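Local coordinates for GDSL-like protein (Roseburia intestinalis L1-82, PDB 6HH9), which probably hydrolyses acetyl ester groups on xylan, as a member of the GDSL (SGNH) hydrolase family, at residues A[136-141]-A[165-170]; A[57-62]-A[205-210]; A[277-282]-A[345-350]. All blocks are in the same frame, centred on the assembly; numbering follows the deposited sequence.

Overall arrangement
Contacts 1 and 2 lie side by side in the catalytic alpha/beta domain, their centres about 12 Å apart. Contact 1 pairs two strands of its central sheet; contact 2 packs two helices on that sheet, with helix 196-214 common to both surroundings: Leu138 CD2 lies 3.6 Å from Ile206 CG2, and Pro165 CB 3.5 Å from Phe209 CZ. The same helix begins shortly after His193, which with Ser41 and Asp190 probably forms the catalytic triad. In contact 1, the Gln170 side chain is about 13 Å from a bound beta-D-mannopyranose. Contact 3 belongs to a separate all-beta region, its centre about 40 Å from that of contact 1 and about 46 Å from that of contact 2.

Contact 1: residues A[136-141]-A[165-170]; sequences AVLLVH and PAVSMQ
His141 leans back along the neighbouring strand because its CG stands anti to its own carbonyl carbon and beside the backbone N (chi1 -49°). This brings NE2 to 3.6 Å from Ala166 CB and CD2 to 3.5 Å from Val167 O, while Ser168 CB sits at the edge of the imidazole, near its plane. The other ring nitrogen, ND1, is hydrogen-bonded to Ser108 OG, which is likely to hold the ring in this rotation. Leu138 has the alternative setting, CG anti to the backbone N at 171°, and its CD1 reaches across to lie 3.8 Å from Pro165 CB.

Strands 136-141 and 166-168 run parallel as the two ends of a beta-alpha-beta crossover through helix 152-162, part of the central sheet of the SGNH-hydrolase fold. Their ladder starts just ahead of the second strand, where Leu139 N donates to Pro165 O (3.0 Å, 176° at the hydrogen). Leu139 O then accepts from Val167 N at 2.9 Å. Val167 O takes His141 N at 2.8 Å and also receives a CA-H contact from Val140, and His141 O closes the ladder by accepting from Met169 N.

The two faces differ in their cover. Leu139 CB meets Ala166 CB at 3.7 Å on the face that also holds His141 and Ser168, where helix 152-162 packs. On the other, Val140 and Val167 lie side by side and point the same way, their CG2 methyls 4.0 Å apart, and Phe209 of helix 196-214 packs against Val167. Beyond the last pair, Ser168 OG accepts from Gln170 N in an ST turn that leads the chain out of the sheet, and the same hydroxyl is hydrogen-bonded to Gln152 OE1.

Contact 2: residues A[57-62]-A[205-210]; sequences YHVYEW and VITYFL
Trp62 of helix 55-66 spans the gap to helix 196-214, packing on Thr207 and Leu210. The two helices lie together on one side of the central sheet in the alpha/beta/alpha architecture of SGNH hydrolases. Their short segments run in nearly the same direction, at 25° to each other, with the axes 10.0 Å apart.

The tryptophan side chain leaves its helix toward the partner, CG anti to the backbone N (chi1 -177°), and slides past Thr207 in the opposite direction. CB is the first atom to touch, 3.6 Å from Thr207 CG2, and CG rests against the same methyl. CD1 comes closest to the threonine stem, at 3.5 Å from Thr207 CB. The next atom, NE1, makes a weak hydrogen bond to Asp211 OD2, one residue beyond the helical segment, so the polar edge of the indole has a partner on the helix it packs against. Thr207 OG1 has weak bonds of its own, to the backbone oxygens of Ala203 and Ser204 one turn back; with OG1 turned to these oxygens, CG2 and CB are the atoms that meet the indole.

Farther out, the benzo ring presents one face to Leu210. Leu210 CB stands over that face, 16° off the normal of the six-membered ring, in a CH-pi contact. At the far rim, CH2 and CZ2 are the ring atoms nearest to that methylene, whereas CE3, on the side turned back to its own helix, meets Leu210 CD1 at 3.8 Å.

Deeper in the interface, Val59 crosses Ile206 at about a right angle. Val59 CG2 meets two methyls of one side chain, Ile206 CG2 and Ile206 CD1, each 4.0 Å away, and Val59 CG1 lies 4.3 Å from Leu210 CD1.

Contact 3: residues A[277-282]-A[345-350]; sequences GDSITL and KVEVRL
An antiparallel beta ladder joins strand 279-286 to strand 342-352 in the five-stranded sheet of the all-beta region, with strands 249-251 and 303-308 as their outer neighbours. The segments run at 165° to each other. Leu282 and Val346 form a hydrogen-bonded pair, with Val346 N 2.7 Å from Leu282 O. In the next such pair Val348 N donates well to Ile280 O, but the return bond from Ile280 N to Val348 O is weak (133° at the hydrogen). Ile280 CG2 packs 3.9 Å from Val348 CB on the face turned to strand 361-370 of another sheet.

The opposite face is more polar. Thr281 and Glu347 lie side by side, CG2 of the threonine 3.6 Å from CG of the glutamate. Arg349, bent at chi3 (-69°), lays one face of its guanidinium over Gly277 C and brings NH2 to 3.4 Å from Gly277 CA. NH2 also donates to a water at 2.9 Å, which bonds weakly to Gly277 O, while NH1 forms a long salt bridge to Glu347 OE2 (3.9 Å). With an alanine in place of Arg349, the turn at Gly277 would probably lose its flat cover, and Glu347 its distant positive mate. The Arg349 charge is thus probably only loosely tied, by a long salt bridge and a water, whereas the backbone bonds supply the firmer pairing.

Contact 1: residues A[136-141]-A[165-170]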
loop_
_atom_site.group_PDB
_atom_site.type_symbol
_atom_site.label_atom_id
_atom_site.label_comp_id
_atom_site.label_asym_id
_atom_site.label_seq_id
_atom_site.Cartn_x
_atom_site.Cartn_y
_atom_site.Cartn_z
ATOM N N ALA A 136 -5.033 13.460 9.958
ATOM C CA ALA A 136 -4.771 12.580 11.064
ATOM C C ALA A 136 -4.394 11.199 10.519
ATOM O O ALA A 136 -5.147 10.634 9.739
ATOM C CB ALA A 136 -5.990 12.495 11.946
ATOM N N VAL A 137 -3.227 10.690 10.926
ATOM C CA VAL A 137 -2.705 9.411 10.454
ATOM C C VAL A 137 -2.711 8.406 11.611
ATOM O O VAL A 137 -2.156 8.693 12.682
ATOM C CB VAL A 137 -1.283 9.569 9.897
ATOM C CG1 VAL A 137 -0.687 8.225 9.507
ATOM C CG2 VAL A 137 -1.241 10.549 8.733
ATOM N N LEU A 138 -3.344 7.245 11.392
ATOM C CA LEU A 138 -3.256 6.109 12.300
ATOM C C LEU A 138 -2.584 4.962 11.545
ATOM O O LEU A 138 -2.989 4.642 10.441
ATOM C CB LEU A 138 -4.665 5.732 12.759
ATOM C CG LEU A 138 -4.819 4.439 13.555
ATOM C CD1 LEU A 138 -4.130 4.512 14.898
ATOM C CD2 LEU A 138 -6.283 4.120 13.764
ATOM N N LEU A 139 -1.539 4.379 12.137
ATOM C CA LEU A 139 -0.885 3.198 11.581
ATOM C C LEU A 139 -1.578 1.958 12.146
ATOM O O LEU A 139 -1.847 1.887 13.360
ATOM C CB LEU A 139 0.601 3.221 11.942
ATOM C CG LEU A 139 1.332 4.494 11.535
ATOM C CD1 LEU A 139 2.835 4.325 11.671
ATOM C CD2 LEU A 139 0.984 4.901 10.112
ATOM N N VAL A 140 -1.884 1.006 11.257
ATOM C CA VAL A 140 -2.474 -0.256 11.639
ATOM C C VAL A 140 -1.551 -1.398 11.211
ATOM O O VAL A 140 -1.150 -1.494 10.055
ATOM C CB VAL A 140 -3.879 -0.383 11.045
ATOM C CG1 VAL A 140 -4.455 -1.776 11.239
ATOM C CG2 VAL A 140 -4.794 0.669 11.651
ATOM N N HIS A 141 -1.213 -2.251 12.176
ATOM C CA HIS A 141 -0.345 -3.392 11.952
ATOM C C HIS A 141 -1.149 -4.686 12.041
ATOM O O HIS A 141 -1.465 -5.153 13.119
ATOM C CB HIS A 141 0.800 -3.430 12.972
ATOM C CG HIS A 141 1.524 -2.140 13.131
ATOM N ND1 HIS A 141 2.280 -1.600 12.111
ATOM C CD2 HIS A 141 1.649 -1.314 14.199
ATOM C CE1 HIS A 141 2.819 -0.465 12.533
ATOM N NE2 HIS A 141 2.454 -0.268 13.819
ATOM N N PRO A 165 0.067 7.652 16.120
ATOM C CA PRO A 165 -0.621 6.563 16.796
ATOM C C PRO A 165 -0.488 5.298 15.944
ATOM O O PRO A 165 -0.466 5.396 14.736
ATOM C CB PRO A 165 -2.094 6.994 16.852
ATOM C CG PRO A 165 -2.088 8.459 16.539
ATOM C CD PRO A 165 -0.854 8.716 15.698
ATOM N N ALA A 166 -0.423 4.134 16.581
ATOM C CA ALA A 166 -0.316 2.868 15.863
ATOM C C ALA A 166 -0.977 1.775 16.695
ATOM O O ALA A 166 -0.654 1.628 17.849
ATOM C CB ALA A 166 1.126 2.539 15.582
ATOM N N VAL A 167 -1.900 1.028 16.089
ATOM C CA VAL A 167 -2.480 -0.113 16.734
ATOM C C VAL A 167 -2.036 -1.369 15.972
ATOM O O VAL A 167 -1.759 -1.316 14.766
ATOM C CB VAL A 167 -4.015 0.007 16.865
ATOM C CG1 VAL A 167 -4.415 1.293 17.586
ATOM C CG2 VAL A 167 -4.733 -0.100 15.532
ATOM N N SER A 168 -1.976 -2.491 16.710
ATOM C CA SER A 168 -1.449 -3.767 16.244
ATOM C C SER A 168 -2.380 -4.918 16.635
ATOM O O SER A 168 -2.852 -5.010 17.767
ATOM C CB SER A 168 -0.074 -3.978 16.795
ATOM O OG SER A 168 0.395 -5.272 16.476
ATOM N N MET A 169 -2.611 -5.811 15.673
ATOM C CA MET A 169 -3.290 -7.056 15.901
ATOM C C MET A 169 -2.285 -8.111 16.372
ATOM O O MET A 169 -2.682 -9.177 16.863
ATOM C CB MET A 169 -3.980 -7.547 14.624
ATOM C CG MET A 169 -4.924 -6.513 14.020
ATOM S SD MET A 169 -6.076 -5.774 15.190
ATOM C CE MET A 169 -5.674 -4.073 14.807
ATOM N N GLN A 170 -0.993 -7.827 16.191
ATOM C CA GLN A 170 0.054 -8.756 16.559
ATOM C C GLN A 170 0.116 -8.897 18.086
ATOM O O GLN A 170 0.586 -9.914 18.592
ATOM C CB GLN A 170 1.404 -8.302 16.001
ATOM C CG GLN A 170 2.509 -9.347 16.119
ATOM C CD GLN A 170 3.846 -8.814 15.669
ATOM O OE1 GLN A 170 4.348 -7.826 16.199
ATOM N NE2 GLN A 170 4.449 -9.482 14.692
#

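Contact 2: residues A[57-62]-A[205-210]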
loop_
_atom_site.group_PDB
_atom_site.type_symbol
_atom_site.label_atom_id
_atom_site.label_comp_id
_atom_site.label_asym_id
_atom_site.label_seq_id
_atom_site.Cartn_x
_atom_site.Cartn_y
_atom_site.Cartn_z
ATOM N N TYR A 57 -14.884 -0.413 6.567
ATOM C CA TYR A 57 -16.258 0.086 6.624
ATOM C C TYR A 57 -16.742 0.157 8.081
ATOM O O TYR A 57 -17.528 1.027 8.431
ATOM C CB TYR A 57 -17.202 -0.751 5.758
ATOM C CG TYR A 57 -18.440 0.013 5.365
ATOM C CD1 TYR A 57 -18.449 0.817 4.236
ATOM C CD2 TYR A 57 -19.580 -0.011 6.160
ATOM C CE1 TYR A 57 -19.570 1.552 3.881
ATOM C CE2 TYR A 57 -20.708 0.722 5.822
ATOM C CZ TYR A 57 -20.701 1.503 4.679
ATOM O OH TYR A 57 -21.805 2.229 4.347
ATOM N N HIS A 58 -16.276 -0.772 8.918
ATOM C CA HIS A 58 -16.616 -0.779 10.323
ATOM C C HIS A 58 -16.075 0.494 10.977
ATOM O O HIS A 58 -16.783 1.144 11.713
ATOM C CB HIS A 58 -16.103 -2.043 11.015
ATOM C CG HIS A 58 -16.961 -3.246 10.816
ATOM N ND1 HIS A 58 -18.328 -3.224 11.022
ATOM C CD2 HIS A 58 -16.648 -4.514 10.478
ATOM C CE1 HIS A 58 -18.820 -4.419 10.788
ATOM N NE2 HIS A 58 -17.812 -5.228 10.453
ATOM N N VAL A 59 -14.820 0.840 10.678
ATOM C CA VAL A 59 -14.198 2.017 11.255
ATOM C C VAL A 59 -14.934 3.267 10.761
ATOM O O VAL A 59 -15.152 4.191 11.500
ATOM C CB VAL A 59 -12.698 2.071 10.938
ATOM C CG1 VAL A 59 -12.079 3.411 11.313
ATOM C CG2 VAL A 59 -11.966 0.945 11.642
ATOM N N TYR A 60 -15.324 3.263 9.495
ATOM C CA TYR A 60 -16.097 4.340 8.916
ATOM C C TYR A 60 -17.434 4.514 9.666
ATOM O O TYR A 60 -17.837 5.641 9.943
ATOM C CB TYR A 60 -16.260 4.063 7.425
ATOM C CG TYR A 60 -17.268 4.913 6.703
ATOM C CD1 TYR A 60 -17.065 6.268 6.533
ATOM C CD2 TYR A 60 -18.390 4.347 6.123
ATOM C CE1 TYR A 60 -17.972 7.047 5.836
ATOM C CE2 TYR A 60 -19.309 5.112 5.428
ATOM C CZ TYR A 60 -19.102 6.471 5.287
ATOM O OH TYR A 60 -20.005 7.236 4.605
ATOM N N GLU A 61 -18.112 3.411 10.008
ATOM C CA GLU A 61 -19.419 3.466 10.677
ATOM C C GLU A 61 -19.263 3.974 12.114
ATOM O O GLU A 61 -20.179 4.635 12.645
ATOM C CB GLU A 61 -20.108 2.102 10.672
ATOM C CG GLU A 61 -20.822 1.819 9.370
ATOM C CD GLU A 61 -21.390 0.421 9.249
ATOM O OE1 GLU A 61 -20.898 -0.483 9.963
ATOM O OE2 GLU A 61 -22.323 0.248 8.442
ATOM N N TRP A 62 -18.118 3.663 12.729
ATOM C CA TRP A 62 -17.747 4.220 14.018
ATOM C C TRP A 62 -17.771 5.754 13.966
ATOM O O TRP A 62 -18.320 6.397 14.882
ATOM C CB TRP A 62 -16.376 3.736 14.487
ATOM C CG TRP A 62 -16.048 4.270 15.847
ATOM C CD1 TRP A 62 -16.342 3.687 17.042
ATOM C CD2 TRP A 62 -15.427 5.527 16.161
ATOM N NE1 TRP A 62 -15.909 4.473 18.074
ATOM C CE2 TRP A 62 -15.348 5.610 17.566
ATOM C CE3 TRP A 62 -14.932 6.588 15.397
ATOM C CZ2 TRP A 62 -14.786 6.701 18.223
ATOM C CZ3 TRP A 62 -14.372 7.669 16.043
ATOM C CH2 TRP A 62 -14.309 7.726 17.438
ATOM N N VAL A 205 -10.404 -3.429 17.554
ATOM C CA VAL A 205 -9.120 -3.029 18.143
ATOM C C VAL A 205 -8.811 -1.563 17.770
ATOM O O VAL A 205 -8.136 -0.819 18.517
ATOM C CB VAL A 205 -7.989 -3.984 17.715
ATOM C CG1 VAL A 205 -6.640 -3.571 18.297
ATOM C CG2 VAL A 205 -8.296 -5.432 18.079
ATOM N N ILE A 206 -9.286 -1.130 16.600
ATOM C CA ILE A 206 -9.056 0.230 16.159
ATOM C C ILE A 206 -10.012 1.172 16.910
ATOM O O ILE A 206 -9.563 2.180 17.467
ATOM C CB ILE A 206 -9.178 0.351 14.630
ATOM C CG1 ILE A 206 -8.136 -0.518 13.925
ATOM C CG2 ILE A 206 -9.069 1.813 14.196
ATOM C CD1 ILE A 206 -8.342 -0.616 12.431
ATOM N N THR A 207 -11.304 0.825 16.948
ATOM C CA THR A 207 -12.325 1.712 17.480
ATOM C C THR A 207 -12.178 1.830 19.003
ATOM O O THR A 207 -12.633 2.808 19.600
ATOM C CB THR A 207 -13.743 1.273 17.099
ATOM O OG1 THR A 207 -13.945 -0.032 17.636
ATOM C CG2 THR A 207 -13.997 1.297 15.605
ATOM N N TYR A 208 -11.552 0.830 19.629
ATOM C CA TYR A 208 -11.207 0.906 21.052
ATOM C C TYR A 208 -10.293 2.110 21.308
ATOM O O TYR A 208 -10.495 2.896 22.246
ATOM C CB TYR A 208 -10.481 -0.360 21.515
ATOM C CG TYR A 208 -9.993 -0.285 22.940
ATOM C CD1 TYR A 208 -10.850 -0.558 23.995
ATOM C CD2 TYR A 208 -8.689 0.081 23.238
ATOM C CE1 TYR A 208 -10.421 -0.486 25.310
ATOM C CE2 TYR A 208 -8.243 0.151 24.550
ATOM C CZ TYR A 208 -9.116 -0.133 25.587
ATOM O OH TYR A 208 -8.714 -0.066 26.884
ATOM N N PHE A 209 -9.253 2.211 20.472
ATOM C CA PHE A 209 -8.298 3.281 20.539
ATOM C C PHE A 209 -9.011 4.611 20.277
ATOM O O PHE A 209 -8.787 5.596 20.998
ATOM C CB PHE A 209 -7.176 3.064 19.526
ATOM C CG PHE A 209 -6.221 4.223 19.449
ATOM C CD1 PHE A 209 -5.372 4.503 20.503
ATOM C CD2 PHE A 209 -6.202 5.057 18.347
ATOM C CE1 PHE A 209 -4.496 5.570 20.437
ATOM C CE2 PHE A 209 -5.331 6.129 18.284
ATOM C CZ PHE A 209 -4.475 6.378 19.325
ATOM N N LEU A 210 -9.860 4.619 19.245
ATOM C CA LEU A 210 -10.558 5.829 18.820
ATOM C C LEU A 210 -11.479 6.317 19.947
ATOM O O LEU A 210 -11.500 7.518 20.230
ATOM C CB LEU A 210 -11.341 5.564 17.524
ATOM C CG LEU A 210 -10.494 5.428 16.257
ATOM C CD1 LEU A 210 -11.379 5.374 15.018
ATOM C CD2 LEU A 210 -9.483 6.560 16.129
#

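Contact 3: residues A[277-282]-A[345-350]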
loop_
_atom_site.group_PDB
_atom_site.type_symbol
_atom_site.label_atom_id
_atom_site.label_comp_id
_atom_site.label_asym_id
_atom_site.label_seq_id
_atom_site.Cartn_x
_atom_site.Cartn_y
_atom_site.Cartn_z
ATOM N N GLY A 277 11.112 -9.943 -28.712
ATOM C CA GLY A 277 11.733 -8.724 -29.222
ATOM C C GLY A 277 10.857 -7.481 -29.122
ATOM O O GLY A 277 11.356 -6.362 -29.345
ATOM N N ASP A 278 9.553 -7.630 -28.833
ATOM C CA ASP A 278 8.702 -6.455 -28.524
ATOM C C ASP A 278 9.365 -5.662 -27.391
ATOM O O ASP A 278 9.790 -6.256 -26.401
ATOM C CB ASP A 278 7.292 -6.839 -28.075
ATOM C CG ASP A 278 6.337 -7.215 -29.195
ATOM O OD1 ASP A 278 6.631 -6.858 -30.340
ATOM O OD2 ASP A 278 5.295 -7.865 -28.901
ATOM N N SER A 279 9.466 -4.333 -27.550
ATOM C CA SER A 279 10.120 -3.479 -26.548
ATOM C C SER A 279 9.401 -2.133 -26.414
ATOM O O SER A 279 8.502 -1.831 -27.193
ATOM C CB SER A 279 11.592 -3.289 -26.862
ATOM O OG SER A 279 11.774 -2.613 -28.093
ATOM N N ILE A 280 9.848 -1.358 -25.410
ATOM C CA ILE A 280 9.380 -0.003 -25.052
ATOM C C ILE A 280 10.527 0.681 -24.300
ATOM O O ILE A 280 11.254 0.017 -23.571
ATOM C CB ILE A 280 8.088 -0.071 -24.206
ATOM C CG1 ILE A 280 7.586 1.304 -23.781
ATOM C CG2 ILE A 280 8.255 -0.974 -22.990
ATOM C CD1 ILE A 280 6.243 1.253 -23.092
ATOM N N THR A 281 10.687 1.996 -24.491
ATOM C CA THR A 281 11.718 2.769 -23.805
ATOM C C THR A 281 11.056 3.943 -23.071
ATOM O O THR A 281 10.163 4.587 -23.595
ATOM C CB THR A 281 12.820 3.245 -24.767
ATOM O OG1 THR A 281 12.190 3.783 -25.926
ATOM C CG2 THR A 281 13.768 2.154 -25.208
ATOM N N LEU A 282 11.507 4.194 -21.838
ATOM C CA LEU A 282 11.003 5.253 -20.998
ATOM C C LEU A 282 12.190 6.042 -20.441
ATOM O O LEU A 282 13.268 5.472 -20.184
ATOM C CB LEU A 282 10.160 4.661 -19.861
ATOM C CG LEU A 282 8.988 3.774 -20.286
ATOM C CD1 LEU A 282 9.391 2.309 -20.360
ATOM C CD2 LEU A 282 7.810 3.931 -19.335
ATOM N N LYS A 345 17.595 6.000 -18.797
ATOM C CA LYS A 345 16.931 5.311 -19.914
ATOM C C LYS A 345 16.470 3.932 -19.409
ATOM O O LYS A 345 17.270 3.208 -18.827
ATOM C CB LYS A 345 17.875 5.234 -21.116
ATOM C CG LYS A 345 17.476 4.259 -22.219
ATOM C CD LYS A 345 18.494 4.214 -23.353
ATOM C CE LYS A 345 18.655 2.853 -24.006
ATOM N NZ LYS A 345 20.046 2.649 -24.496
ATOM N N VAL A 346 15.184 3.597 -19.595
ATOM C CA VAL A 346 14.662 2.276 -19.181
ATOM C C VAL A 346 14.085 1.563 -20.408
ATOM O O VAL A 346 13.311 2.128 -21.139
ATOM C CB VAL A 346 13.623 2.392 -18.048
ATOM C CG1 VAL A 346 13.011 1.043 -17.704
ATOM C CG2 VAL A 346 14.224 3.020 -16.807
ATOM N N GLU A 347 14.498 0.317 -20.637
ATOM C CA GLU A 347 13.953 -0.490 -21.724
ATOM C C GLU A 347 13.383 -1.785 -21.146
ATOM O O GLU A 347 13.969 -2.362 -20.225
ATOM C CB GLU A 347 15.016 -0.802 -22.784
ATOM C CG GLU A 347 14.416 -1.252 -24.121
ATOM C CD GLU A 347 15.384 -1.916 -25.092
ATOM O OE1 GLU A 347 16.611 -1.838 -24.846
ATOM O OE2 GLU A 347 14.907 -2.521 -26.092
ATOM N N VAL A 348 12.241 -2.211 -21.694
ATOM C CA VAL A 348 11.631 -3.484 -21.396
ATOM C C VAL A 348 11.423 -4.241 -22.716
ATOM O O VAL A 348 10.793 -3.737 -23.625
ATOM C CB VAL A 348 10.306 -3.304 -20.635
ATOM C CG1 VAL A 348 9.714 -4.634 -20.211
ATOM C CG2 VAL A 348 10.461 -2.403 -19.425
ATOM N N ARG A 349 11.975 -5.458 -22.812
ATOM C CA ARG A 349 11.777 -6.287 -23.994
ATOM C C ARG A 349 11.435 -7.731 -23.604
ATOM O O ARG A 349 11.889 -8.268 -22.588
ATOM C CB ARG A 349 12.966 -6.194 -24.959
ATOM C CG ARG A 349 14.343 -6.479 -24.383
ATOM C CD ARG A 349 15.408 -6.232 -25.456
ATOM N NE ARG A 349 15.369 -7.214 -26.547
ATOM C CZ ARG A 349 15.038 -6.964 -27.820
ATOM N NH1 ARG A 349 14.719 -5.738 -28.207
ATOM N NH2 ARG A 349 15.042 -7.948 -28.711
ATOM N N LEU A 350 10.581 -8.331 -24.434
ATOM C CA LEU A 350 10.173 -9.713 -24.280
ATOM C C LEU A 350 11.335 -10.585 -24.741
ATOM O O LEU A 350 11.848 -10.369 -25.810
ATOM C CB LEU A 350 8.901 -9.960 -25.102
ATOM C CG LEU A 350 7.581 -9.853 -24.337
ATOM C CD1 LEU A 350 7.538 -8.655 -23.413
ATOM C CD2 LEU A 350 6.412 -9.815 -25.291
HETATM O O HOH W 1 14.301 -6.652 -31.208
#